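Local coordinates for VirX1 (Cyanophage Syn10, PDB 6QGM), which iodinates diverse substrates as a marine viral halogenase, probably flavin-dependent like its tryptophan halogenase relatives, at residues L50-K55 against G358-H363; K3-A8 against F218-I223; N112-L117 against N453-N458. All blocks are in the same frame, centred on the assembly; numbering follows the deposited sequence.

Interaction 1 (L50-K55 against G358-H363)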
ATOM      1  N   LEU B  50      26.310   6.122  11.484  1.00 63.03           N
ATOM      2  CA  LEU B  50      24.901   6.303  11.918  1.00 68.17           C
ATOM      3  C   LEU B  50      24.710   5.623  13.274  1.00 69.76           C
ATOM      4  O   LEU B  50      25.688   4.986  13.775  1.00 66.07           O
ATOM      5  CB  LEU B  50      24.008   5.618  10.878  1.00 71.12           C
ATOM      6  CG  LEU B  50      24.040   6.219   9.482  1.00 71.98           C
ATOM      7  CD1 LEU B  50      23.601   5.192   8.446  1.00 72.98           C
ATOM      8  CD2 LEU B  50      23.186   7.472   9.454  1.00 74.87           C
ATOM      9  N   GLY B  51      23.492   5.742  13.829  1.00 73.32           N
ATOM     10  CA  GLY B  51      23.000   4.887  14.926  1.00 71.88           C
ATOM     11  C   GLY B  51      23.184   3.413  14.617  1.00 69.20           C
ATOM     12  O   GLY B  51      23.660   2.695  15.502  1.00 74.38           O
ATOM     13  N   HIS B  52      22.848   2.996  13.398  1.00 67.74           N
ATOM     14  CA  HIS B  52      22.950   1.607  12.863  1.00 69.60           C
ATOM     15  C   HIS B  52      24.261   0.952  13.335  1.00 67.66           C
ATOM     16  O   HIS B  52      24.256  -0.244  13.673  1.00 68.49           O
ATOM     17  CB  HIS B  52      22.894   1.620  11.309  1.00 73.20           C
ATOM     18  CG  HIS B  52      21.560   1.406  10.642  1.00 76.81           C
ATOM     19  ND1 HIS B  52      20.568   2.391  10.590  1.00 80.13           N
ATOM     20  CD2 HIS B  52      21.078   0.346   9.946  1.00 78.33           C
ATOM     21  CE1 HIS B  52      19.519   1.921   9.939  1.00 82.90           C
ATOM     22  NE2 HIS B  52      19.805   0.661   9.537  1.00 81.28           N
ATOM     23  N   PHE B  53      25.354   1.724  13.334  1.00 65.30           N
ATOM     24  CA  PHE B  53      26.736   1.292  13.688  1.00 59.97           C
ATOM     25  C   PHE B  53      26.785   0.721  15.105  1.00 58.17           C
ATOM     26  O   PHE B  53      27.607  -0.184  15.354  1.00 56.13           O
ATOM     27  CB  PHE B  53      27.692   2.473  13.565  1.00 60.08           C
ATOM     28  CG  PHE B  53      29.162   2.129  13.593  1.00 60.22           C
ATOM     29  CD1 PHE B  53      29.733   1.338  12.613  1.00 61.78           C
ATOM     30  CD2 PHE B  53      29.990   2.634  14.578  1.00 60.23           C
ATOM     31  CE1 PHE B  53      31.088   1.049  12.625  1.00 61.96           C
ATOM     32  CE2 PHE B  53      31.339   2.332  14.600  1.00 60.76           C
ATOM     33  CZ  PHE B  53      31.889   1.545  13.620  1.00 60.88           C
ATOM     34  N   ASN B  54      25.945   1.243  16.008  1.00 59.40           N
ATOM     35  CA  ASN B  54      25.875   0.791  17.421  1.00 60.50           C
ATOM     36  C   ASN B  54      25.473  -0.696  17.447  1.00 60.15           C
ATOM     37  O   ASN B  54      26.068  -1.452  18.262  1.00 60.40           O
ATOM     38  CB  ASN B  54      24.977   1.695  18.266  1.00 61.99           C
ATOM     39  CG  ASN B  54      25.540   3.068  18.535  1.00 63.50           C
ATOM     40  OD1 ASN B  54      26.430   3.220  19.374  1.00 68.60           O
ATOM     41  ND2 ASN B  54      25.014   4.074  17.852  1.00 63.31           N
ATOM     42  N   LYS B  55      24.534  -1.116  16.589  1.00 59.27           N
ATOM     43  CA  LYS B  55      24.081  -2.530  16.498  1.00 60.26           C
ATOM     44  C   LYS B  55      25.279  -3.417  16.136  1.00 58.19           C
ATOM     45  O   LYS B  55      25.428  -4.489  16.756  1.00 59.56           O
ATOM     46  CB  LYS B  55      23.000  -2.700  15.423  1.00 61.52           C
ATOM     47  CG  LYS B  55      22.355  -4.069  15.302  1.00 62.48           C
ATOM     48  CD  LYS B  55      21.904  -4.372  13.893  1.00 63.41           C
ATOM     49  CE  LYS B  55      20.935  -5.527  13.888  1.00 67.02           C
ATOM     50  NZ  LYS B  55      20.041  -5.476  12.708  1.00 69.29           N
ATOM     51  N   GLY B 358      28.015   6.463   4.448  1.00 60.50           N
ATOM     52  CA  GLY B 358      29.271   5.781   4.068  1.00 60.42           C
ATOM     53  C   GLY B 358      29.268   4.289   4.373  1.00 62.79           C
ATOM     54  O   GLY B 358      29.320   3.500   3.446  1.00 67.03           O
ATOM     55  N   LEU B 359      29.191   3.906   5.639  1.00 68.75           N
ATOM     56  CA  LEU B 359      29.329   2.495   6.102  1.00 71.95           C
ATOM     57  C   LEU B 359      28.012   1.722   5.962  1.00 75.54           C
ATOM     58  O   LEU B 359      28.034   0.508   6.290  1.00 76.39           O
ATOM     59  CB  LEU B 359      29.789   2.471   7.570  1.00 73.89           C
ATOM     60  CG  LEU B 359      31.277   2.724   7.818  1.00 75.01           C
ATOM     61  CD1 LEU B 359      31.663   2.280   9.225  1.00 75.83           C
ATOM     62  CD2 LEU B 359      32.153   2.012   6.796  1.00 75.51           C
ATOM     63  N   LEU B 360      26.918   2.339   5.498  1.00 79.83           N
ATOM     64  CA  LEU B 360      25.567   1.696   5.478  1.00 81.53           C
ATOM     65  C   LEU B 360      25.600   0.466   4.565  1.00 78.01           C
ATOM     66  O   LEU B 360      25.290  -0.644   5.004  1.00 73.82           O
ATOM     67  CB  LEU B 360      24.516   2.688   4.973  1.00 84.35           C
ATOM     68  CG  LEU B 360      23.097   2.130   4.903  1.00 85.99           C
ATOM     69  CD1 LEU B 360      22.516   1.984   6.308  1.00 87.62           C
ATOM     70  CD2 LEU B 360      22.215   3.029   4.043  1.00 85.07           C
ATOM     71  N   THR B 361      25.942   0.714   3.307  1.00 73.68           N
ATOM     72  CA  THR B 361      26.190  -0.300   2.253  1.00 72.15           C
ATOM     73  C   THR B 361      26.984  -1.480   2.848  1.00 71.16           C
ATOM     74  O   THR B 361      26.847  -2.598   2.316  1.00 69.85           O
ATOM     75  CB  THR B 361      26.825   0.400   1.041  1.00 72.55           C
ATOM     76  OG1 THR B 361      27.043  -0.579   0.028  1.00 71.07           O
ATOM     77  CG2 THR B 361      28.125   1.112   1.362  1.00 72.33           C
ATOM     78  N   THR B 362      27.777  -1.257   3.909  1.00 70.71           N
ATOM     79  CA  THR B 362      28.699  -2.264   4.507  1.00 68.77           C
ATOM     80  C   THR B 362      28.010  -3.056   5.633  1.00 71.20           C
ATOM     81  O   THR B 362      27.840  -4.275   5.421  1.00 70.65           O
ATOM     82  CB  THR B 362      30.015  -1.629   4.971  1.00 65.92           C
ATOM     83  OG1 THR B 362      30.519  -0.856   3.880  1.00 62.70           O
ATOM     84  CG2 THR B 362      31.046  -2.642   5.422  1.00 63.87           C
ATOM     85  N   HIS B 363      27.658  -2.442   6.776  1.00 70.36           N
ATOM     86  CA  HIS B 363      27.199  -3.199   7.983  1.00 70.78           C
ATOM     87  C   HIS B 363      25.820  -3.817   7.723  1.00 69.03           C
ATOM     88  O   HIS B 363      25.577  -4.902   8.273  1.00 71.11           O
ATOM     89  CB  HIS B 363      27.240  -2.410   9.312  1.00 71.75           C
ATOM     90  CG  HIS B 363      26.685  -1.026   9.265  1.00 73.30           C
ATOM     91  ND1 HIS B 363      27.370   0.054   9.786  1.00 75.53           N
ATOM     92  CD2 HIS B 363      25.550  -0.526   8.734  1.00 74.30           C
ATOM     93  CE1 HIS B 363      26.677   1.156   9.590  1.00 76.63           C
ATOM     94  NE2 HIS B 363      25.555   0.825   8.946  1.00 76.20           N
TER
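His363 reaches across to the start of helix 52-59 and sets its imidazole against His52 and Phe53, giving an example of a histidine whose ring, nitrogens included, serves an interface by packing, without a hydrogen bond to the facing segment. The group gets there by an unusual turn: CG stands between the backbone N and the carbonyl carbon (chi1 46°). The ring lies between two peptide groups, the carbonyl of Leu359 over the centre of one face, its O 3.4 Å from the plane, and the carbonyl carbon of His52 over the other. NE2 of His363 comes to 3.6 Å from His52 CB, while ND1 approaches the rim of Phe53, 3.9 Å from Phe53 CD1 and close to that ring's plane, so that the two side chains cross at about a right angle.

Phe53, with CG anti to the backbone N (chi1 -167°), also places CE1 3.7 Å from Leu359 CD1. Ile167 of strand 164-168 touches both Phe53 and Leu359, and the ring of Phe172 meets that of Phe53. On the other flank, Leu360 extends CD1 to Leu50 CD1 at 4.0 Å, and the same methyl sits over one face of the His52 ring. In tryptophan halogenases the turn entering the helix that starts here at 360 borders the halide and flavin site, so this packing probably lies close to the corresponding site in this apo structure. The contacts are carbon to carbon or imidazole nitrogen to carbon, so the two segments are held by fit and burial, without direct polar bonds between them.

Interaction 2 (K3-A8 against F218-I223)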
ATOM      1  N   LYS B   3      26.170 -25.855   0.427  1.00 69.38           N
ATOM      2  CA  LYS B   3      26.283 -25.033   1.664  1.00 67.05           C
ATOM      3  C   LYS B   3      27.546 -24.176   1.690  1.00 62.92           C
ATOM      4  O   LYS B   3      28.578 -24.726   1.350  1.00 61.54           O
ATOM      5  CB  LYS B   3      26.447 -26.096   2.755  1.00 69.57           C
ATOM      6  CG  LYS B   3      26.326 -25.727   4.217  1.00 71.39           C
ATOM      7  CD  LYS B   3      25.854 -26.911   5.083  1.00 74.50           C
ATOM      8  CE  LYS B   3      24.723 -26.524   6.022  1.00 76.91           C
ATOM      9  NZ  LYS B   3      23.740 -27.591   6.324  1.00 80.24           N
ATOM     10  N   ILE B   4      27.477 -22.934   2.172  1.00 61.06           N
ATOM     11  CA  ILE B   4      28.660 -22.047   2.371  1.00 59.30           C
ATOM     12  C   ILE B   4      29.432 -22.543   3.602  1.00 61.77           C
ATOM     13  O   ILE B   4      28.939 -22.300   4.738  1.00 63.87           O
ATOM     14  CB  ILE B   4      28.224 -20.580   2.553  1.00 57.27           C
ATOM     15  CG1 ILE B   4      27.360 -20.086   1.395  1.00 56.74           C
ATOM     16  CG2 ILE B   4      29.440 -19.684   2.764  1.00 57.51           C
ATOM     17  CD1 ILE B   4      26.512 -18.880   1.718  1.00 56.48           C
ATOM     18  N   GLU B   5      30.571 -23.219   3.404  1.00 60.99           N
ATOM     19  CA  GLU B   5      31.439 -23.693   4.514  1.00 62.51           C
ATOM     20  C   GLU B   5      32.664 -22.780   4.622  1.00 60.81           C
ATOM     21  O   GLU B   5      33.130 -22.535   5.750  1.00 62.40           O
ATOM     22  CB  GLU B   5      31.855 -25.146   4.316  1.00 64.97           C
ATOM     23  CG  GLU B   5      30.681 -26.112   4.299  1.00 67.86           C
ATOM     24  CD  GLU B   5      31.084 -27.581   4.324  1.00 70.97           C
ATOM     25  OE1 GLU B   5      32.042 -27.933   3.593  1.00 72.62           O
ATOM     26  OE2 GLU B   5      30.439 -28.385   5.063  1.00 73.10           O
ATOM     27  N   SER B   6      33.187 -22.310   3.492  1.00 59.46           N
ATOM     28  CA  SER B   6      34.392 -21.449   3.454  1.00 58.91           C
ATOM     29  C   SER B   6      34.072 -20.156   2.714  1.00 56.90           C
ATOM     30  O   SER B   6      33.253 -20.182   1.783  1.00 55.27           O
ATOM     31  CB  SER B   6      35.553 -22.155   2.826  1.00 60.29           C
ATOM     32  OG  SER B   6      35.329 -22.339   1.446  1.00 59.94           O
ATOM     33  N   VAL B   7      34.733 -19.077   3.121  1.00 56.63           N
ATOM     34  CA  VAL B   7      34.515 -17.708   2.581  1.00 56.48           C
ATOM     35  C   VAL B   7      35.884 -17.088   2.278  1.00 56.68           C
ATOM     36  O   VAL B   7      36.791 -17.209   3.118  1.00 58.86           O
ATOM     37  CB  VAL B   7      33.671 -16.878   3.566  1.00 55.35           C
ATOM     38  CG1 VAL B   7      33.654 -15.401   3.205  1.00 54.87           C
ATOM     39  CG2 VAL B   7      32.250 -17.417   3.671  1.00 55.31           C
ATOM     40  N   ALA B   8      36.027 -16.490   1.095  1.00 56.83           N
ATOM     41  CA  ALA B   8      37.193 -15.685   0.672  1.00 57.51           C
ATOM     42  C   ALA B   8      36.758 -14.223   0.518  1.00 56.38           C
ATOM     43  O   ALA B   8      35.987 -13.924  -0.412  1.00 56.96           O
ATOM     44  CB  ALA B   8      37.758 -16.229  -0.613  1.00 58.70           C
ATOM     45  N   PHE B 218      40.361 -21.196  -3.543  1.00 68.58           N
ATOM     46  CA  PHE B 218      39.060 -21.914  -3.549  1.00 65.59           C
ATOM     47  C   PHE B 218      38.220 -21.467  -2.348  1.00 61.43           C
ATOM     48  O   PHE B 218      38.724 -21.447  -1.234  1.00 61.28           O
ATOM     49  CB  PHE B 218      39.305 -23.427  -3.539  1.00 66.20           C
ATOM     50  CG  PHE B 218      39.994 -23.961  -4.776  1.00 68.61           C
ATOM     51  CD1 PHE B 218      39.258 -24.336  -5.893  1.00 68.57           C
ATOM     52  CD2 PHE B 218      41.383 -24.074  -4.834  1.00 69.76           C
ATOM     53  CE1 PHE B 218      39.892 -24.817  -7.027  1.00 68.73           C
ATOM     54  CE2 PHE B 218      42.011 -24.555  -5.971  1.00 68.50           C
ATOM     55  CZ  PHE B 218      41.266 -24.933  -7.059  1.00 68.96           C
ATOM     56  N   ALA B 219      36.968 -21.099  -2.584  1.00 59.03           N
ATOM     57  CA  ALA B 219      35.984 -20.753  -1.541  1.00 56.90           C
ATOM     58  C   ALA B 219      34.588 -21.062  -2.079  1.00 57.65           C
ATOM     59  O   ALA B 219      34.432 -21.073  -3.316  1.00 55.51           O
ATOM     60  CB  ALA B 219      36.120 -19.300  -1.152  1.00 55.81           C
ATOM     61  N   ASP B 220      33.631 -21.336  -1.185  1.00 59.02           N
ATOM     62  CA  ASP B 220      32.208 -21.587  -1.541  1.00 59.24           C
ATOM     63  C   ASP B 220      31.558 -20.242  -1.878  1.00 58.95           C
ATOM     64  O   ASP B 220      30.711 -20.197  -2.778  1.00 61.07           O
ATOM     65  CB  ASP B 220      31.454 -22.300  -0.418  1.00 58.94           C
ATOM     66  CG  ASP B 220      31.945 -23.706  -0.098  1.00 60.66           C
ATOM     67  OD1 ASP B 220      32.370 -24.430  -1.030  1.00 60.68           O
ATOM     68  OD2 ASP B 220      31.887 -24.072   1.094  1.00 62.77           O
ATOM     69  N   LEU B 221      31.967 -19.184  -1.183  1.00 60.03           N
ATOM     70  CA  LEU B 221      31.445 -17.803  -1.362  1.00 61.29           C
ATOM     71  C   LEU B 221      32.617 -16.821  -1.382  1.00 60.09           C
ATOM     72  O   LEU B 221      33.473 -16.894  -0.486  1.00 59.72           O
ATOM     73  CB  LEU B 221      30.495 -17.449  -0.217  1.00 63.51           C
ATOM     74  CG  LEU B 221      29.828 -16.084  -0.359  1.00 64.87           C
ATOM     75  CD1 LEU B 221      28.783 -16.116  -1.470  1.00 63.30           C
ATOM     76  CD2 LEU B 221      29.229 -15.626   0.968  1.00 64.96           C
ATOM     77  N   TYR B 222      32.617 -15.925  -2.362  1.00 59.44           N
ATOM     78  CA  TYR B 222      33.614 -14.845  -2.539  1.00 59.37           C
ATOM     79  C   TYR B 222      32.932 -13.519  -2.197  1.00 59.13           C
ATOM     80  O   TYR B 222      31.832 -13.258  -2.693  1.00 59.89           O
ATOM     81  CB  TYR B 222      34.158 -14.892  -3.965  1.00 58.28           C
ATOM     82  CG  TYR B 222      34.901 -16.160  -4.278  1.00 58.38           C
ATOM     83  CD1 TYR B 222      34.222 -17.315  -4.650  1.00 58.59           C
ATOM     84  CD2 TYR B 222      36.281 -16.211  -4.183  1.00 57.98           C
ATOM     85  CE1 TYR B 222      34.906 -18.489  -4.929  1.00 59.38           C
ATOM     86  CE2 TYR B 222      36.979 -17.375  -4.465  1.00 58.70           C
ATOM     87  CZ  TYR B 222      36.291 -18.514  -4.847  1.00 59.62           C
ATOM     88  OH  TYR B 222      36.973 -19.664  -5.115  1.00 58.71           O
ATOM     89  N   ILE B 223      33.556 -12.722  -1.337  1.00 59.80           N
ATOM     90  CA  ILE B 223      32.993 -11.421  -0.884  1.00 60.24           C
ATOM     91  C   ILE B 223      33.869 -10.317  -1.459  1.00 58.72           C
ATOM     92  O   ILE B 223      35.101 -10.346  -1.236  1.00 61.16           O
ATOM     93  CB  ILE B 223      32.882 -11.367   0.657  1.00 62.49           C
ATOM     94  CG1 ILE B 223      32.061 -12.552   1.187  1.00 61.32           C
ATOM     95  CG2 ILE B 223      32.286 -10.035   1.104  1.00 62.81           C
ATOM     96  CD1 ILE B 223      31.850 -12.546   2.666  1.00 62.68           C
TER
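Asp220 points its carboxylate at the backbone where strand 6-10 begins, and there a single oxygen, OD2, takes two consecutive N-H groups. Glu5 N lies 2.8 Å from Asp220 OD2 and uses the anti lone pair, whereas Ser6 N, 3.2 Å from the same OD2, comes from above the carboxylate plane. Ser6 answers in the reverse direction: Asp220 N is bonded to Ser6 O at 3.2 Å and also to Ser6 OG at 3.3 Å, the hydroxyl being brought round by a chi1 of 69°. One carboxylate oxygen thus takes two N-H groups, and one N-H is shared by two oxygens of Ser6, where the strand pair begins. The carboxylate of Glu5 stays clear of this group, with OE1 4.6 Å from Asp220 OD2, and the like charges would be expected to disfavour a closer approach.

Further along, Ala8 lies beside Tyr222 in regular parallel pairing. Its N donates to Leu221 O (3.0 Å, 165° at the hydrogen), and its O accepts from Ile223 N (2.9 Å, 167°). Strand 6-10 is the first strand, in chain order, of the parallel part of a mixed, Rossmann-type sheet, lying between strands 31-36 and 221-224. A glycine-rich pattern, Gly11, Gly13 and Gly16, runs from the turn after it into helix 14-26, consistent with a dinucleotide-binding fold that would hold the flavin cofactor.

On the face bearing Val7 and Leu221, Val7 CG1 packs on Ile223 CD1, and Leu23 of helix 14-26 touches both Val7 and Ile223. The other face carries the Ala8 and Ala219 methyls beside the Tyr222 ring, Ala219 CB over one side of it. Tyr222 OH accepts from Ala219 N at 2.9 Å and is also bonded to Ile217 O, while Phe206 meets the ring edge-to-face.

Interaction 3 (N112-L117 against N453-N458)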
ATOM      1  N   ASN B 112       2.528  18.615  14.711  1.00 54.28           N
ATOM      2  CA  ASN B 112       2.207  19.909  14.048  1.00 51.39           C
ATOM      3  C   ASN B 112       2.305  21.082  15.042  1.00 50.35           C
ATOM      4  O   ASN B 112       2.129  22.243  14.599  1.00 49.17           O
ATOM      5  CB  ASN B 112       0.831  19.880  13.374  1.00 50.81           C
ATOM      6  CG  ASN B 112       0.702  18.764  12.347  1.00 50.39           C
ATOM      7  OD1 ASN B 112       1.693  18.327  11.764  1.00 53.53           O
ATOM      8  ND2 ASN B 112      -0.494  18.263  12.117  1.00 48.03           N
ATOM      9  N   THR B 113       2.557  20.806  16.328  1.00 50.31           N
ATOM     10  CA  THR B 113       2.643  21.836  17.398  1.00 50.86           C
ATOM     11  C   THR B 113       3.751  22.832  17.039  1.00 48.47           C
ATOM     12  O   THR B 113       3.470  24.052  17.032  1.00 48.13           O
ATOM     13  CB  THR B 113       2.842  21.206  18.789  1.00 52.24           C
ATOM     14  OG1 THR B 113       1.733  20.359  19.103  1.00 51.08           O
ATOM     15  CG2 THR B 113       2.994  22.220  19.908  1.00 52.45           C
ATOM     16  N   TRP B 114       4.959  22.355  16.736  1.00 47.79           N
ATOM     17  CA  TRP B 114       6.106  23.269  16.479  1.00 45.98           C
ATOM     18  C   TRP B 114       5.755  24.266  15.366  1.00 46.00           C
ATOM     19  O   TRP B 114       6.031  25.469  15.537  1.00 45.16           O
ATOM     20  CB  TRP B 114       7.406  22.526  16.162  1.00 44.26           C
ATOM     21  CG  TRP B 114       8.471  23.529  15.859  1.00 42.49           C
ATOM     22  CD1 TRP B 114       9.192  24.270  16.749  1.00 42.56           C
ATOM     23  CD2 TRP B 114       8.807  24.023  14.559  1.00 41.41           C
ATOM     24  NE1 TRP B 114      10.003  25.144  16.089  1.00 42.75           N
ATOM     25  CE2 TRP B 114       9.782  25.022  14.741  1.00 42.30           C
ATOM     26  CE3 TRP B 114       8.389  23.707  13.264  1.00 41.14           C
ATOM     27  CZ2 TRP B 114      10.371  25.685  13.664  1.00 42.52           C
ATOM     28  CZ3 TRP B 114       8.949  24.376  12.205  1.00 41.24           C
ATOM     29  CH2 TRP B 114       9.937  25.339  12.407  1.00 42.01           C
ATOM     30  N   GLY B 115       5.195  23.773  14.261  1.00 47.61           N
ATOM     31  CA  GLY B 115       4.769  24.587  13.107  1.00 50.03           C
ATOM     32  C   GLY B 115       3.794  25.689  13.500  1.00 53.41           C
ATOM     33  O   GLY B 115       3.973  26.812  13.006  1.00 54.52           O
ATOM     34  N   LYS B 116       2.788  25.399  14.342  1.00 54.52           N
ATOM     35  CA  LYS B 116       1.820  26.424  14.808  1.00 57.28           C
ATOM     36  C   LYS B 116       2.563  27.489  15.626  1.00 56.36           C
ATOM     37  O   LYS B 116       2.293  28.687  15.396  1.00 54.96           O
ATOM     38  CB  LYS B 116       0.667  25.786  15.583  1.00 61.15           C
ATOM     39  CG  LYS B 116      -0.243  24.918  14.726  1.00 65.23           C
ATOM     40  CD  LYS B 116      -1.477  24.390  15.421  1.00 67.94           C
ATOM     41  CE  LYS B 116      -2.443  25.469  15.862  1.00 69.36           C
ATOM     42  NZ  LYS B 116      -3.838  24.967  15.910  1.00 70.99           N
ATOM     43  N   LEU B 117       3.488  27.073  16.505  1.00 55.02           N
ATOM     44  CA  LEU B 117       4.351  27.994  17.295  1.00 54.80           C
ATOM     45  C   LEU B 117       5.123  28.918  16.339  1.00 54.01           C
ATOM     46  O   LEU B 117       5.147  30.146  16.587  1.00 54.75           O
ATOM     47  CB  LEU B 117       5.318  27.194  18.179  1.00 54.25           C
ATOM     48  CG  LEU B 117       4.698  26.537  19.410  1.00 52.90           C
ATOM     49  CD1 LEU B 117       5.706  25.671  20.147  1.00 51.69           C
ATOM     50  CD2 LEU B 117       4.154  27.592  20.343  1.00 54.36           C
ATOM     51  N   ASN B 453      -2.087  19.035   4.959  1.00 54.34           N
ATOM     52  CA  ASN B 453      -1.523  20.144   5.784  1.00 54.04           C
ATOM     53  C   ASN B 453      -1.021  19.602   7.130  1.00 53.75           C
ATOM     54  O   ASN B 453      -1.271  20.240   8.172  1.00 54.90           O
ATOM     55  CB  ASN B 453      -2.527  21.292   5.944  1.00 56.50           C
ATOM     56  CG  ASN B 453      -2.911  21.931   4.618  1.00 60.07           C
ATOM     57  OD1 ASN B 453      -3.942  22.591   4.499  1.00 63.03           O
ATOM     58  ND2 ASN B 453      -2.077  21.776   3.610  1.00 62.34           N
ATOM     59  N   THR B 454      -0.279  18.495   7.108  1.00 53.81           N
ATOM     60  CA  THR B 454       0.131  17.758   8.328  1.00 51.47           C
ATOM     61  C   THR B 454       1.514  17.138   8.125  1.00 50.07           C
ATOM     62  O   THR B 454       1.842  16.768   6.979  1.00 47.83           O
ATOM     63  CB  THR B 454      -0.881  16.655   8.682  1.00 51.66           C
ATOM     64  OG1 THR B 454      -0.614  16.183  10.004  1.00 49.50           O
ATOM     65  CG2 THR B 454      -0.827  15.471   7.744  1.00 53.69           C
ATOM     66  N   TRP B 455       2.266  17.006   9.220  1.00 50.18           N
ATOM     67  CA  TRP B 455       3.414  16.078   9.328  1.00 51.96           C
ATOM     68  C   TRP B 455       2.953  14.811  10.044  1.00 53.84           C
ATOM     69  O   TRP B 455       1.789  14.733  10.441  1.00 56.75           O
ATOM     70  CB  TRP B 455       4.604  16.752  10.014  1.00 50.40           C
ATOM     71  CG  TRP B 455       5.248  17.824   9.195  1.00 50.81           C
ATOM     72  CD1 TRP B 455       4.970  18.153   7.900  1.00 51.11           C
ATOM     73  CD2 TRP B 455       6.288  18.721   9.617  1.00 50.64           C
ATOM     74  NE1 TRP B 455       5.744  19.209   7.503  1.00 51.93           N
ATOM     75  CE2 TRP B 455       6.561  19.578   8.533  1.00 51.19           C
ATOM     76  CE3 TRP B 455       6.992  18.904  10.807  1.00 50.78           C
ATOM     77  CZ2 TRP B 455       7.520  20.587   8.595  1.00 52.02           C
ATOM     78  CZ3 TRP B 455       7.923  19.916  10.874  1.00 51.38           C
ATOM     79  CH2 TRP B 455       8.206  20.730   9.777  1.00 51.19           C
ATOM     80  N   HIS B 456       3.850  13.849  10.168  1.00 56.21           N
ATOM     81  CA  HIS B 456       3.604  12.500  10.719  1.00 60.33           C
ATOM     82  C   HIS B 456       4.950  11.979  11.230  1.00 64.01           C
ATOM     83  O   HIS B 456       5.991  12.364  10.626  1.00 67.18           O
ATOM     84  CB  HIS B 456       2.997  11.601   9.642  1.00 61.39           C
ATOM     85  CG  HIS B 456       2.211  10.456  10.182  1.00 64.94           C
ATOM     86  ND1 HIS B 456       2.779   9.477  10.978  1.00 66.42           N
ATOM     87  CD2 HIS B 456       0.901  10.140  10.054  1.00 65.89           C
ATOM     88  CE1 HIS B 456       1.847   8.614  11.328  1.00 66.84           C
ATOM     89  NE2 HIS B 456       0.686   8.987  10.751  1.00 66.55           N
ATOM     90  N   ILE B 457       4.941  11.185  12.311  1.00 66.28           N
ATOM     91  CA  ILE B 457       6.172  10.541  12.857  1.00 65.34           C
ATOM     92  C   ILE B 457       6.726   9.575  11.800  1.00 65.98           C
ATOM     93  O   ILE B 457       7.915   9.271  11.867  1.00 65.20           O
ATOM     94  CB  ILE B 457       5.915   9.856  14.215  1.00 68.03           C
ATOM     95  CG1 ILE B 457       4.589   9.089  14.232  1.00 68.59           C
ATOM     96  CG2 ILE B 457       6.009  10.861  15.353  1.00 67.29           C
ATOM     97  CD1 ILE B 457       4.470   8.111  15.351  1.00 69.29           C
ATOM     98  N   ASN B 458       5.907   9.151  10.831  1.00 68.91           N
ATOM     99  CA  ASN B 458       6.324   8.327   9.661  1.00 73.69           C
ATOM    100  C   ASN B 458       7.346   9.046   8.766  1.00 71.86           C
ATOM    101  O   ASN B 458       7.842   8.380   7.838  1.00 71.90           O
ATOM    102  CB  ASN B 458       5.143   7.965   8.765  1.00 77.68           C
ATOM    103  CG  ASN B 458       4.190   7.002   9.424  1.00 82.18           C
ATOM    104  OD1 ASN B 458       4.537   6.352  10.408  1.00 85.60           O
ATOM    105  ND2 ASN B 458       2.988   6.915   8.885  1.00 87.79           N
TER
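The side-chain amide of Asn112 meets Thr454 and Trp455 with both of its polar atoms, a worked case of one asparagine joining a helix start to a loop. OD1 accepts from Trp455 N at 2.9 Å, nearly straight (168°), with the donor tilted slightly from the carbonyl plane. ND2 donates to Thr454 OG1 at 3.0 Å, and the hydroxyl lies in the amide plane. With CG beside the backbone N and anti to the carbonyl carbon (chi1 -57°), the group extends toward the loop, and two bonds from its two ends fix its rotation. Thr454 OG1 passes the chain of bonds on, donating to Trp455 O at 2.8 Å.

The contact joins the N-terminal end of helix 113-120 to the connection between helices 441-451 and 462-468. Early in that connection Asn453, with positive phi, is the first residue to leave helical backbone angles.

Beyond the amide, the indoles of Trp114 and Trp455 have planes about 15° apart but are displaced from one another, and they meet obliquely, Trp114 CZ3 lying 4.4 Å from Trp455 CH2. Each has further partners: Trp114 NE1 is bonded to Thr129 OG1 and its ring meets Phe130 edge-to-face, while Trp455 rests on Pro473 and on Ser463, Ile466 and Ala467 of helix 462-468.

The first partners of interactions 2, 1 and 3 come in that order along the chain, at 3-8, 50-55 and 112-117, and their second partners follow in the same order, so all three closures cross one another. Interaction 1 lies about 7 Å from the centre of the chain, its own centre about 24 Å from that of interaction 2 and 29 Å from that of interaction 3; the outer two are 50 Å apart, on opposite sides of the chain's centre. Helix 14-26, packed on the strands of interaction 2, reaches interaction 1 through Ser15, bonded to Thr362. Crossing connections thus bring Rossmann-type strands, two buried helix starts and a peripheral helix and loop into one fold.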